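Local coordinates for peroxisomal acyl-coenzyme A oxidase 1 (Arabidopsis thaliana, PDB 1W07), which catalyses the FAD-dependent desaturation of long- and medium-chain acyl-CoAs to 2-trans-enoyl-CoAs, passing the electrons to oxygen and releasing hydrogen peroxide, at residues G3-A8 with G619-N624; P108-Q113 with H185-A190; D271-L276 with A363-A368; I302-S307 with N599-V604. The protein carries 1 engineered substitution. One frame throughout, in Å; residues are numbered along the deposited sequence.

Contact 1 (G3-A8 with G619-N624); sequences GIDHLA and GRYDGN. With PT (platinum (II) ion), chain L.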
loop_
_atom_site.group_PDB
_atom_site.type_symbol
_atom_site.label_atom_id
_atom_site.label_comp_id
_atom_site.label_asym_id
_atom_site.label_seq_id
_atom_site.Cartn_x
_atom_site.Cartn_y
_atom_site.Cartn_z
ATOM N N GLY B 3 30.143 7.907 -16.307
ATOM C CA GLY B 3 30.343 8.598 -15.048
ATOM C C GLY B 3 29.752 9.992 -14.976
ATOM O O GLY B 3 30.195 10.806 -14.168
ATOM N N ILE B 4 28.758 10.275 -15.809
ATOM C CA ILE B 4 28.135 11.579 -15.806
ATOM C C ILE B 4 27.026 11.666 -14.755
ATOM O O ILE B 4 26.271 10.712 -14.551
ATOM C CB ILE B 4 27.534 11.911 -17.194
ATOM C CG1 ILE B 4 28.597 11.746 -18.284
ATOM C CG2 ILE B 4 26.979 13.330 -17.194
ATOM C CD1 ILE B 4 29.886 12.535 -18.062
ATOM N N ASP B 5 26.923 12.819 -14.098
ATOM C CA ASP B 5 25.893 13.059 -13.095
ATOM C C ASP B 5 24.750 13.869 -13.694
ATOM O O ASP B 5 24.837 15.096 -13.783
ATOM C CB ASP B 5 26.481 13.815 -11.900
ATOM C CG ASP B 5 25.447 14.080 -10.823
ATOM O OD1 ASP B 5 24.303 13.600 -10.978
ATOM O OD2 ASP B 5 25.772 14.763 -9.832
ATOM N N HIS B 6 23.677 13.188 -14.098
ATOM C CA HIS B 6 22.525 13.864 -14.696
ATOM C C HIS B 6 21.760 14.765 -13.756
ATOM O O HIS B 6 20.896 15.526 -14.188
ATOM C CB HIS B 6 21.561 12.841 -15.278
ATOM C CG HIS B 6 22.187 11.969 -16.313
ATOM N ND1 HIS B 6 23.100 10.990 -15.999
ATOM C CD2 HIS B 6 22.065 11.955 -17.660
ATOM C CE1 HIS B 6 23.518 10.409 -17.108
ATOM N NE2 HIS B 6 22.906 10.978 -18.130
ATOM N N LEU B 7 22.062 14.675 -12.466
ATOM C CA LEU B 7 21.387 15.505 -11.475
ATOM C C LEU B 7 22.330 16.607 -10.997
ATOM O O LEU B 7 22.053 17.283 -10.008
ATOM C CB LEU B 7 20.926 14.632 -10.292
ATOM C CG LEU B 7 19.707 13.731 -10.564
ATOM C CD1 LEU B 7 19.553 12.631 -9.480
ATOM C CD2 LEU B 7 18.460 14.626 -10.655
ATOM N N ALA B 8 23.436 16.797 -11.717
ATOM C CA ALA B 8 24.424 17.803 -11.336
ATOM C C ALA B 8 23.827 19.185 -11.142
ATOM O O ALA B 8 24.146 19.857 -10.166
ATOM C CB ALA B 8 25.557 17.866 -12.355
ATOM N N GLY B 619 16.220 5.550 -8.543
ATOM C CA GLY B 619 16.837 6.416 -7.564
ATOM C C GLY B 619 18.347 6.506 -7.559
ATOM O O GLY B 619 18.933 6.977 -6.587
ATOM N N ARG B 620 18.977 6.056 -8.638
ATOM C CA ARG B 620 20.424 6.088 -8.743
ATOM C C ARG B 620 20.937 7.487 -8.472
ATOM O O ARG B 620 20.352 8.475 -8.909
ATOM C CB ARG B 620 20.888 5.680 -10.146
ATOM C CG ARG B 620 20.756 4.217 -10.508
ATOM C CD ARG B 620 21.216 4.041 -11.965
ATOM N NE ARG B 620 22.602 4.459 -12.137
ATOM C CZ ARG B 620 23.653 3.679 -11.891
ATOM N NH1 ARG B 620 23.477 2.431 -11.472
ATOM N NH2 ARG B 620 24.887 4.157 -12.023
ATOM N N TYR B 621 22.059 7.563 -7.773
ATOM C CA TYR B 621 22.697 8.830 -7.456
ATOM C C TYR B 621 22.937 9.674 -8.712
ATOM O O TYR B 621 22.668 10.882 -8.722
ATOM C CB TYR B 621 24.040 8.569 -6.760
ATOM C CG TYR B 621 24.827 9.821 -6.443
ATOM C CD1 TYR B 621 24.624 10.507 -5.245
ATOM C CD2 TYR B 621 25.737 10.355 -7.362
ATOM C CE1 TYR B 621 25.307 11.698 -4.968
ATOM C CE2 TYR B 621 26.426 11.545 -7.091
ATOM C CZ TYR B 621 26.203 12.211 -5.898
ATOM O OH TYR B 621 26.862 13.399 -5.641
ATOM N N ASP B 622 23.437 9.050 -9.778
ATOM C CA ASP B 622 23.745 9.803 -10.994
ATOM C C ASP B 622 22.580 10.098 -11.928
ATOM O O ASP B 622 22.766 10.727 -12.970
ATOM C CB ASP B 622 24.869 9.112 -11.778
ATOM C CG ASP B 622 24.482 7.724 -12.264
ATOM O OD1 ASP B 622 23.270 7.428 -12.356
ATOM O OD2 ASP B 622 25.394 6.928 -12.576
ATOM N N GLY B 623 21.381 9.647 -11.560
ATOM C CA GLY B 623 20.220 9.892 -12.389
ATOM C C GLY B 623 20.225 9.249 -13.765
ATOM O O GLY B 623 19.448 9.656 -14.626
ATOM N N ASN B 624 21.082 8.250 -13.986
ATOM C CA ASN B 624 21.163 7.562 -15.281
ATOM C C ASN B 624 20.126 6.427 -15.288
ATOM O O ASN B 624 20.451 5.252 -15.378
ATOM C CB ASN B 624 22.600 7.027 -15.469
ATOM C CG ASN B 624 22.887 6.593 -16.899
ATOM O OD1 ASN B 624 22.366 7.174 -17.847
ATOM N ND2 ASN B 624 23.740 5.585 -17.057
HETATM PT PT PT L . 24.549 10.501 -19.875
HETATM O O HOH W 1 27.627 14.526 -8.012
#
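His-6 grips the main-chain oxygen of Asp-622 twice, through its backbone N and its ring ND1, where two loops meet. Followed outward, the CB of His-6 lies 3.4 Å from Asp-622 O. Because CG stands anti to the carbonyl carbon (chi1 -58°), ND1 turns back to the very oxygen that the residue's own amide already holds. The two bonds, His-6 N to Asp-622 O at 2.9 Å and His-6 ND1 to the same oxygen at 3.1 Å, arrive from opposite faces of the carbonyl plane, while the oxygen sits in the plane of the ring at its edge. Farther out, His-6 CE1 comes within 3.5 Å of Asn-624 OD1, ring and amide planes being only 3° apart. At the tip, NE2 binds a platinum ion at 2.4 Å.

Each loop has its own brace. Asx turns tie Asp-5 OD1 to Leu-7 N and Asp-622 OD1 to Asn-624 N, and Arg-620 grips the Asp-622 carboxylate side-on through NE and NH2. A water bridges Asp-5 OD2 and Tyr-621 OH, and Arg-11 adds a salt bridge to Asp-5 and a cation-pi contact with Tyr-621. Since ND1 spends its proton on Asp-622 O, NE2 is the nitrogen available to a soft metal, consistent with incidental platinum binding in an enzyme whose cofactor is FAD.

Contact 2 (P108-Q113 with H185-A190); sequences PAIKGQ and HAVVYA
Helix 108-113 passes strand 185-190 with 56° between their directions and 9.9 Å between their axes at closest approach, Ala-109 and Val-187 having the nearest CA atoms. So wide a spacing has to be bridged by side chains, and two kinds do it. Close to the crossing the contact is apolar: Val-187 directs CG2 at the helix, where it lies 4.3 Å from Ala-109 CB and 4.2 Å from Ile-110 CG1. The small methyl of Ala-109 also meets the phenol oxygen, its CB being 3.8 Å from Tyr-189 OH.

The polar partner comes from the last turn of the helix. Gln-113 places CG anti to the carbonyl carbon (chi1 -72°) and runs on extended, so that its amide approaches the tyrosine from the opposite direction. Tyr-189 OH donates to Gln-113 OE1 across 2.7 Å, meeting a lone pair in the carbonyl plane at a C=O...O angle of 116°. OE1 in turn lies near the plane of the phenol ring, at its edge. In this buried setting the bond satisfies the tyrosine hydroxyl's proton and fixes the direction of the O-H.

Tyr-189 also meets the ring of Tyr-135, an FAD-binding residue, and its side chain is about 7 Å from a bound FAD. The contact is part of the packing of the helical N-terminal domain on the beta-rich middle domain of the acyl-CoA oxidase fold: helix 116-128 backs Ile-110 through Leu-123, while strand 185-194 runs between strands 133-136 and 197-207.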
loop_
_atom_site.group_PDB
_atom_site.type_symbol
_atom_site.label_atom_id
_atom_site.label_comp_id
_atom_site.label_asym_id
_atom_site.label_seq_id
_atom_site.Cartn_x
_atom_site.Cartn_y
_atom_site.Cartn_z
ATOM N N PRO B 108 18.238 -9.865 24.306
ATOM C CA PRO B 108 17.618 -8.866 25.184
ATOM C C PRO B 108 16.653 -9.496 26.195
ATOM O O PRO B 108 16.508 -9.002 27.316
ATOM C CB PRO B 108 16.902 -7.950 24.201
ATOM C CG PRO B 108 17.825 -7.976 23.005
ATOM C CD PRO B 108 18.175 -9.440 22.894
ATOM N N ALA B 109 15.997 -10.586 25.796
ATOM C CA ALA B 109 15.042 -11.265 26.669
ATOM C C ALA B 109 15.733 -11.922 27.853
ATOM O O ALA B 109 15.282 -11.792 28.992
ATOM C CB ALA B 109 14.254 -12.312 25.883
ATOM N N ILE B 110 16.820 -12.639 27.576
ATOM C CA ILE B 110 17.581 -13.312 28.618
ATOM C C ILE B 110 18.232 -12.292 29.555
ATOM O O ILE B 110 18.329 -12.540 30.750
ATOM C CB ILE B 110 18.687 -14.197 28.019
ATOM C CG1 ILE B 110 18.079 -15.167 27.010
ATOM C CG2 ILE B 110 19.384 -14.982 29.123
ATOM C CD1 ILE B 110 19.106 -15.915 26.211
ATOM N N LYS B 111 18.677 -11.157 29.011
ATOM C CA LYS B 111 19.298 -10.100 29.810
ATOM C C LYS B 111 18.321 -9.428 30.780
ATOM O O LYS B 111 18.650 -9.175 31.939
ATOM C CB LYS B 111 19.893 -9.008 28.916
ATOM C CG LYS B 111 21.199 -9.377 28.240
ATOM C CD LYS B 111 21.771 -8.190 27.465
ATOM C CE LYS B 111 23.070 -8.561 26.753
ATOM N NZ LYS B 111 23.614 -7.443 25.922
ATOM N N GLY B 112 17.121 -9.124 30.306
ATOM C CA GLY B 112 16.160 -8.465 31.168
ATOM C C GLY B 112 15.287 -9.365 32.020
ATOM O O GLY B 112 14.710 -8.907 33.005
ATOM N N GLN B 113 15.187 -10.637 31.657
ATOM C CA GLN B 113 14.337 -11.569 32.388
ATOM C C GLN B 113 15.112 -12.701 33.051
ATOM O O GLN B 113 14.581 -13.423 33.897
ATOM C CB GLN B 113 13.284 -12.145 31.436
ATOM C CG GLN B 113 12.208 -11.141 31.033
ATOM C CD GLN B 113 11.540 -11.500 29.717
ATOM O OE1 GLN B 113 11.184 -12.655 29.482
ATOM N NE2 GLN B 113 11.363 -10.508 28.853
ATOM N N HIS B 185 17.728 -23.011 19.851
ATOM C CA HIS B 185 17.099 -22.728 21.134
ATOM C C HIS B 185 16.106 -21.576 20.982
ATOM O O HIS B 185 16.074 -20.880 19.961
ATOM C CB HIS B 185 18.151 -22.321 22.189
ATOM C CG HIS B 185 19.088 -23.421 22.588
ATOM N ND1 HIS B 185 20.029 -23.950 21.733
ATOM C CD2 HIS B 185 19.214 -24.102 23.753
ATOM C CE1 HIS B 185 20.690 -24.914 22.352
ATOM N NE2 HIS B 185 20.213 -25.025 23.579
ATOM N N ALA B 186 15.307 -21.362 22.017
ATOM C CA ALA B 186 14.354 -20.272 21.970
ATOM C C ALA B 186 13.775 -19.913 23.316
ATOM O O ALA B 186 13.680 -20.749 24.217
ATOM C CB ALA B 186 13.222 -20.616 21.019
ATOM N N VAL B 187 13.408 -18.649 23.460
ATOM C CA VAL B 187 12.752 -18.237 24.682
ATOM C C VAL B 187 11.262 -18.424 24.390
ATOM O O VAL B 187 10.689 -17.701 23.565
ATOM C CB VAL B 187 13.035 -16.764 25.023
ATOM C CG1 VAL B 187 12.140 -16.321 26.177
ATOM C CG2 VAL B 187 14.490 -16.604 25.415
ATOM N N VAL B 188 10.651 -19.418 25.030
ATOM C CA VAL B 188 9.229 -19.689 24.824
ATOM C C VAL B 188 8.355 -19.086 25.926
ATOM O O VAL B 188 8.678 -19.185 27.110
ATOM C CB VAL B 188 8.951 -21.211 24.759
ATOM C CG1 VAL B 188 7.438 -21.470 24.547
ATOM C CG2 VAL B 188 9.808 -21.850 23.650
ATOM N N TYR B 189 7.255 -18.448 25.528
ATOM C CA TYR B 189 6.340 -17.847 26.488
ATOM C C TYR B 189 5.076 -18.697 26.612
ATOM O O TYR B 189 4.443 -19.055 25.619
ATOM C CB TYR B 189 6.008 -16.395 26.092
ATOM C CG TYR B 189 7.192 -15.468 26.275
ATOM C CD1 TYR B 189 8.173 -15.359 25.289
ATOM C CD2 TYR B 189 7.388 -14.776 27.475
ATOM C CE1 TYR B 189 9.320 -14.590 25.492
ATOM C CE2 TYR B 189 8.539 -14.011 27.691
ATOM C CZ TYR B 189 9.502 -13.924 26.697
ATOM O OH TYR B 189 10.666 -13.225 26.921
ATOM N N ALA B 190 4.737 -19.037 27.850
ATOM C CA ALA B 190 3.578 -19.871 28.129
ATOM C C ALA B 190 3.030 -19.553 29.506
ATOM O O ALA B 190 3.675 -18.871 30.304
ATOM C CB ALA B 190 3.971 -21.353 28.059
#

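Contact 3 (D271-L276 with A363-A368); sequences DVPKQL and AASDFA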
loop_
_atom_site.group_PDB
_atom_site.type_symbol
_atom_site.label_atom_id
_atom_site.label_comp_id
_atom_site.label_asym_id
_atom_site.label_seq_id
_atom_site.Cartn_x
_atom_site.Cartn_y
_atom_site.Cartn_z
ATOM N N ASP B 271 12.740 -9.862 44.556
ATOM C CA ASP B 271 12.844 -8.552 45.187
ATOM C C ASP B 271 13.018 -7.472 44.126
ATOM O O ASP B 271 13.121 -6.286 44.448
ATOM C CB ASP B 271 14.043 -8.521 46.141
ATOM C CG ASP B 271 15.377 -8.638 45.412
ATOM O OD1 ASP B 271 15.565 -9.605 44.644
ATOM O OD2 ASP B 271 16.242 -7.762 45.613
ATOM N N VAL B 272 13.056 -7.890 42.860
ATOM C CA VAL B 272 13.223 -6.965 41.740
ATOM C C VAL B 272 11.873 -6.462 41.228
ATOM O O VAL B 272 10.980 -7.253 40.910
ATOM C CB VAL B 272 13.969 -7.629 40.562
ATOM C CG1 VAL B 272 14.291 -6.584 39.505
ATOM C CG2 VAL B 272 15.243 -8.308 41.058
ATOM N N PRO B 273 11.706 -5.135 41.141
ATOM C CA PRO B 273 10.450 -4.555 40.665
ATOM C C PRO B 273 10.077 -5.080 39.278
ATOM O O PRO B 273 10.920 -5.145 38.381
ATOM C CB PRO B 273 10.742 -3.056 40.662
ATOM C CG PRO B 273 11.724 -2.907 41.792
ATOM C CD PRO B 273 12.650 -4.076 41.553
ATOM N N LYS B 274 8.816 -5.459 39.117
ATOM C CA LYS B 274 8.321 -5.974 37.847
ATOM C C LYS B 274 8.510 -4.950 36.728
ATOM O O LYS B 274 8.793 -5.313 35.582
ATOM C CB LYS B 274 6.848 -6.336 37.980
ATOM N N GLN B 275 8.357 -3.671 37.064
ATOM C CA GLN B 275 8.506 -2.602 36.085
ATOM C C GLN B 275 9.890 -2.552 35.438
ATOM O O GLN B 275 10.084 -1.846 34.450
ATOM C CB GLN B 275 8.189 -1.244 36.724
ATOM C CG GLN B 275 6.786 -1.140 37.300
ATOM C CD GLN B 275 6.748 -1.350 38.801
ATOM O OE1 GLN B 275 7.397 -2.253 39.336
ATOM N NE2 GLN B 275 5.968 -0.526 39.490
ATOM N N LEU B 276 10.850 -3.289 35.989
ATOM C CA LEU B 276 12.200 -3.305 35.429
ATOM C C LEU B 276 12.324 -4.260 34.249
ATOM O O LEU B 276 13.355 -4.912 34.067
ATOM C CB LEU B 276 13.232 -3.671 36.502
ATOM C CG LEU B 276 13.539 -2.539 37.496
ATOM C CD1 LEU B 276 14.445 -3.043 38.610
ATOM C CD2 LEU B 276 14.193 -1.390 36.747
ATOM N N ALA B 363 15.988 2.354 37.465
ATOM C CA ALA B 363 17.010 1.653 38.230
ATOM C C ALA B 363 16.983 2.137 39.680
ATOM O O ALA B 363 17.580 1.520 40.568
ATOM C CB ALA B 363 18.380 1.897 37.611
ATOM N N ALA B 364 16.278 3.242 39.908
ATOM C CA ALA B 364 16.144 3.836 41.234
ATOM C C ALA B 364 14.711 3.667 41.734
ATOM O O ALA B 364 14.251 4.409 42.603
ATOM C CB ALA B 364 16.504 5.310 41.173
ATOM N N SER B 365 14.008 2.687 41.172
ATOM C CA SER B 365 12.624 2.412 41.539
ATOM C C SER B 365 11.729 3.640 41.420
ATOM O O SER B 365 10.739 3.770 42.140
ATOM C CB SER B 365 12.550 1.851 42.959
ATOM O OG SER B 365 13.081 0.540 42.999
ATOM N N ASP B 366 12.089 4.535 40.506
ATOM C CA ASP B 366 11.317 5.749 40.260
ATOM C C ASP B 366 10.454 5.525 39.021
ATOM O O ASP B 366 10.880 5.792 37.897
ATOM C CB ASP B 366 12.260 6.938 40.051
ATOM C CG ASP B 366 11.548 8.162 39.526
ATOM O OD1 ASP B 366 10.328 8.302 39.773
ATOM O OD2 ASP B 366 12.213 8.995 38.869
ATOM N N PHE B 367 9.240 5.028 39.246
ATOM C CA PHE B 367 8.303 4.731 38.173
ATOM C C PHE B 367 7.280 5.844 37.961
ATOM O O PHE B 367 6.207 5.611 37.408
ATOM C CB PHE B 367 7.566 3.427 38.487
ATOM C CG PHE B 367 8.438 2.369 39.101
ATOM C CD1 PHE B 367 8.015 1.685 40.240
ATOM C CD2 PHE B 367 9.688 2.067 38.560
ATOM C CE1 PHE B 367 8.823 0.718 40.838
ATOM C CE2 PHE B 367 10.511 1.096 39.153
ATOM C CZ PHE B 367 10.073 0.423 40.296
ATOM N N ALA B 368 7.617 7.053 38.396
ATOM C CA ALA B 368 6.721 8.199 38.262
ATOM C C ALA B 368 6.363 8.539 36.811
ATOM O O ALA B 368 5.220 8.901 36.513
ATOM C CB ALA B 368 7.342 9.413 38.935
#
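Leu-276 N bonds to Pro-273 O at 3.0 Å, closing a type I turn whose residues Pro-273, Gln-275 and Leu-276 all touch segment 363-368. This turn is set against the ring of Phe-367, which is sandwiched. On one face lies Gln-275: its CB sits 4.1 Å from the ring centroid and 13° off the normal, a CH-pi contact. The glutamine chain then bends at chi2 (99°) and folds its amide back over the same face, with CD 3.5 Å above the ring plane, displaced toward the rim. Amide and ring are inclined by 34°, so this is a tilted cover and not a flat stack. The other face is occupied by Ser-365 O, 3.7 Å above the ring plane and over its centre.

Ser-365, with its positive phi, is the C-prime residue of a Schellman motif ending helix 328-363, which is consistent with its carbonyl turning under the ring. The chain reverses at that point, and an Asx turn from Asp-366 OD1 to Ala-368 N leads it on toward helix 370-398. The contact thus joins the loop ahead of helix 278-309 to the connection between the next two long helices, at the surface and away from the flavin.

The proline side chain crosses that of Phe-367 at about a right angle, Pro-273 CB lying 3.6 Å from Phe-367 CZ. Replacing Phe-367 by an alanine would probably strip both Gln-275 and Pro-273 of their packing surface and let the glutamine amide swing. Pro-273 CG also approaches Ser-365 OG at 3.9 Å. Beside it, Leu-276 reaches with CD2 to within 4.2 Å of Ala-363 N.

Contact 4 (I302-S307 with N599-V604); sequences IATRYS and NAVALV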
loop_
_atom_site.group_PDB
_atom_site.type_symbol
_atom_site.label_atom_id
_atom_site.label_comp_id
_atom_site.label_asym_id
_atom_site.label_seq_id
_atom_site.Cartn_x
_atom_site.Cartn_y
_atom_site.Cartn_z
ATOM N N ILE B 302 14.443 7.882 -3.369
ATOM C CA ILE B 302 14.179 7.311 -4.685
ATOM C C ILE B 302 13.177 8.146 -5.471
ATOM O O ILE B 302 13.424 8.515 -6.622
ATOM C CB ILE B 302 13.673 5.847 -4.558
ATOM C CG1 ILE B 302 14.774 4.984 -3.911
ATOM C CG2 ILE B 302 13.309 5.299 -5.932
ATOM C CD1 ILE B 302 14.333 3.557 -3.499
ATOM N N ALA B 303 12.045 8.446 -4.852
ATOM C CA ALA B 303 11.018 9.214 -5.532
ATOM C C ALA B 303 11.483 10.627 -5.839
ATOM O O ALA B 303 11.163 11.159 -6.912
ATOM C CB ALA B 303 9.717 9.232 -4.698
ATOM N N THR B 304 12.260 11.239 -4.940
ATOM C CA THR B 304 12.750 12.602 -5.180
ATOM C C THR B 304 13.703 12.643 -6.377
ATOM O O THR B 304 13.552 13.479 -7.266
ATOM C CB THR B 304 13.452 13.206 -3.905
ATOM O OG1 THR B 304 12.510 13.284 -2.831
ATOM C CG2 THR B 304 13.957 14.612 -4.189
ATOM N N ARG B 305 14.678 11.739 -6.421
ATOM C CA ARG B 305 15.605 11.739 -7.546
ATOM C C ARG B 305 14.878 11.416 -8.845
ATOM O O ARG B 305 15.046 12.115 -9.847
ATOM C CB ARG B 305 16.744 10.740 -7.296
ATOM C CG ARG B 305 17.680 11.148 -6.160
ATOM C CD ARG B 305 18.752 10.099 -5.925
ATOM N NE ARG B 305 19.749 10.549 -4.960
ATOM C CZ ARG B 305 20.618 9.754 -4.351
ATOM N NH1 ARG B 305 21.485 10.262 -3.488
ATOM N NH2 ARG B 305 20.612 8.453 -4.597
ATOM N N TYR B 306 14.055 10.368 -8.845
ATOM C CA TYR B 306 13.336 10.056 -10.070
ATOM C C TYR B 306 12.417 11.202 -10.509
ATOM O O TYR B 306 12.215 11.407 -11.706
ATOM C CB TYR B 306 12.512 8.789 -9.908
ATOM C CG TYR B 306 11.824 8.387 -11.188
ATOM C CD1 TYR B 306 12.563 7.927 -12.283
ATOM C CD2 TYR B 306 10.439 8.477 -11.320
ATOM C CE1 TYR B 306 11.933 7.564 -13.471
ATOM C CE2 TYR B 306 9.803 8.120 -12.505
ATOM C CZ TYR B 306 10.551 7.665 -13.571
ATOM O OH TYR B 306 9.916 7.310 -14.739
ATOM N N SER B 307 11.849 11.936 -9.553
ATOM C CA SER B 307 10.947 13.050 -9.876
ATOM C C SER B 307 11.703 14.185 -10.563
ATOM O O SER B 307 11.127 14.954 -11.329
ATOM C CB SER B 307 10.272 13.592 -8.615
ATOM O OG SER B 307 9.370 12.647 -8.053
ATOM N N ASN B 599 15.934 22.629 -3.228
ATOM C CA ASN B 599 16.725 21.914 -2.238
ATOM C C ASN B 599 16.413 20.429 -2.148
ATOM O O ASN B 599 17.143 19.696 -1.491
ATOM C CB ASN B 599 16.500 22.543 -0.862
ATOM C CG ASN B 599 16.976 23.965 -0.807
ATOM O OD1 ASN B 599 18.175 24.222 -0.747
ATOM N ND2 ASN B 599 16.040 24.902 -0.852
ATOM N N ALA B 600 15.350 19.985 -2.824
ATOM C CA ALA B 600 14.886 18.589 -2.750
ATOM C C ALA B 600 15.949 17.516 -2.924
ATOM O O ALA B 600 16.176 16.714 -2.013
ATOM C CB ALA B 600 13.732 18.333 -3.744
ATOM N N VAL B 601 16.585 17.479 -4.088
ATOM C CA VAL B 601 17.587 16.466 -4.334
ATOM C C VAL B 601 18.687 16.459 -3.283
ATOM O O VAL B 601 19.073 15.396 -2.806
ATOM C CB VAL B 601 18.188 16.621 -5.732
ATOM C CG1 VAL B 601 19.383 15.649 -5.897
ATOM C CG2 VAL B 601 17.103 16.371 -6.785
ATOM N N ALA B 602 19.200 17.634 -2.926
ATOM C CA ALA B 602 20.252 17.721 -1.914
ATOM C C ALA B 602 19.727 17.236 -0.561
ATOM O O ALA B 602 20.462 16.611 0.211
ATOM C CB ALA B 602 20.763 19.167 -1.798
ATOM N N LEU B 603 18.456 17.510 -0.262
ATOM C CA LEU B 603 17.901 17.059 1.018
ATOM C C LEU B 603 17.871 15.527 1.137
ATOM O O LEU B 603 17.932 14.993 2.250
ATOM C CB LEU B 603 16.496 17.632 1.205
ATOM C CG LEU B 603 16.448 19.134 1.524
ATOM C CD1 LEU B 603 15.012 19.638 1.501
ATOM C CD2 LEU B 603 17.082 19.365 2.881
ATOM N N VAL B 604 17.779 14.810 0.014
ATOM C CA VAL B 604 17.789 13.352 0.104
ATOM C C VAL B 604 19.215 12.821 -0.002
ATOM O O VAL B 604 19.500 11.701 0.431
ATOM C CB VAL B 604 16.873 12.678 -0.966
ATOM C CG1 VAL B 604 15.445 13.185 -0.794
ATOM C CG2 VAL B 604 17.409 12.895 -2.404
#
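Helix-on-helix packing inside the all-alpha C-terminal half of the enzyme brings the end of long helix 278-309 against the short helix 600-605, here with Thr-304 opposite Ala-600 and Val-604. The segment axes run 147° apart in direction and approach to 9.1 Å. Thr-304 divides its two branches between tasks. Its CG2, anti to the backbone N, presses on the first turn of the short helix, 3.8 Å from Ala-600 CB. Its hydroxyl bonds back to Val-300 O while still lying 3.6 Å from Val-604 CG1. Val-604 uses both methyls: CG1 meets Thr-304, and CG2 lies 4.2 Å from Arg-305 CG, alongside an arginine stalk that slides past in the opposite direction. With an alanine at Val-604 both methyls go, and the consequence is likely to be a gap between Thr-304 and the aliphatic part of Arg-305. That arginine carries its charge onward to a salt bridge with Asp-605. Around the pair, helix 328-363 backs Thr-304 through Leu-334 and Ala-600 through Phe-335, while helix 8-12 lies against Val-601 and Arg-305.

The four contacts fall into two pairs on opposite sides of the chain's centre. Contacts 1 and 4, with centres 11 Å apart, touch directly: Arg-305 NH2 of contact 4 lies 3.0 Å from Gly-619 O of contact 1, so the chain's N-terminal loop, the 619-624 loop and helix 278-309 form one packed region. Contacts 2 and 3, centres 20 Å apart, do not touch, yet Arg-257 contacts both, bonding to Gly-112 O and packing against Val-272 and Leu-276. Distance to bound FAD differs too. Tyr-189 in contact 2 is about 7 Å from a bound FAD and Thr-304 in contact 4 about 12 Å, side chain to cofactor, whereas contact 3 is remote from the annotated sites.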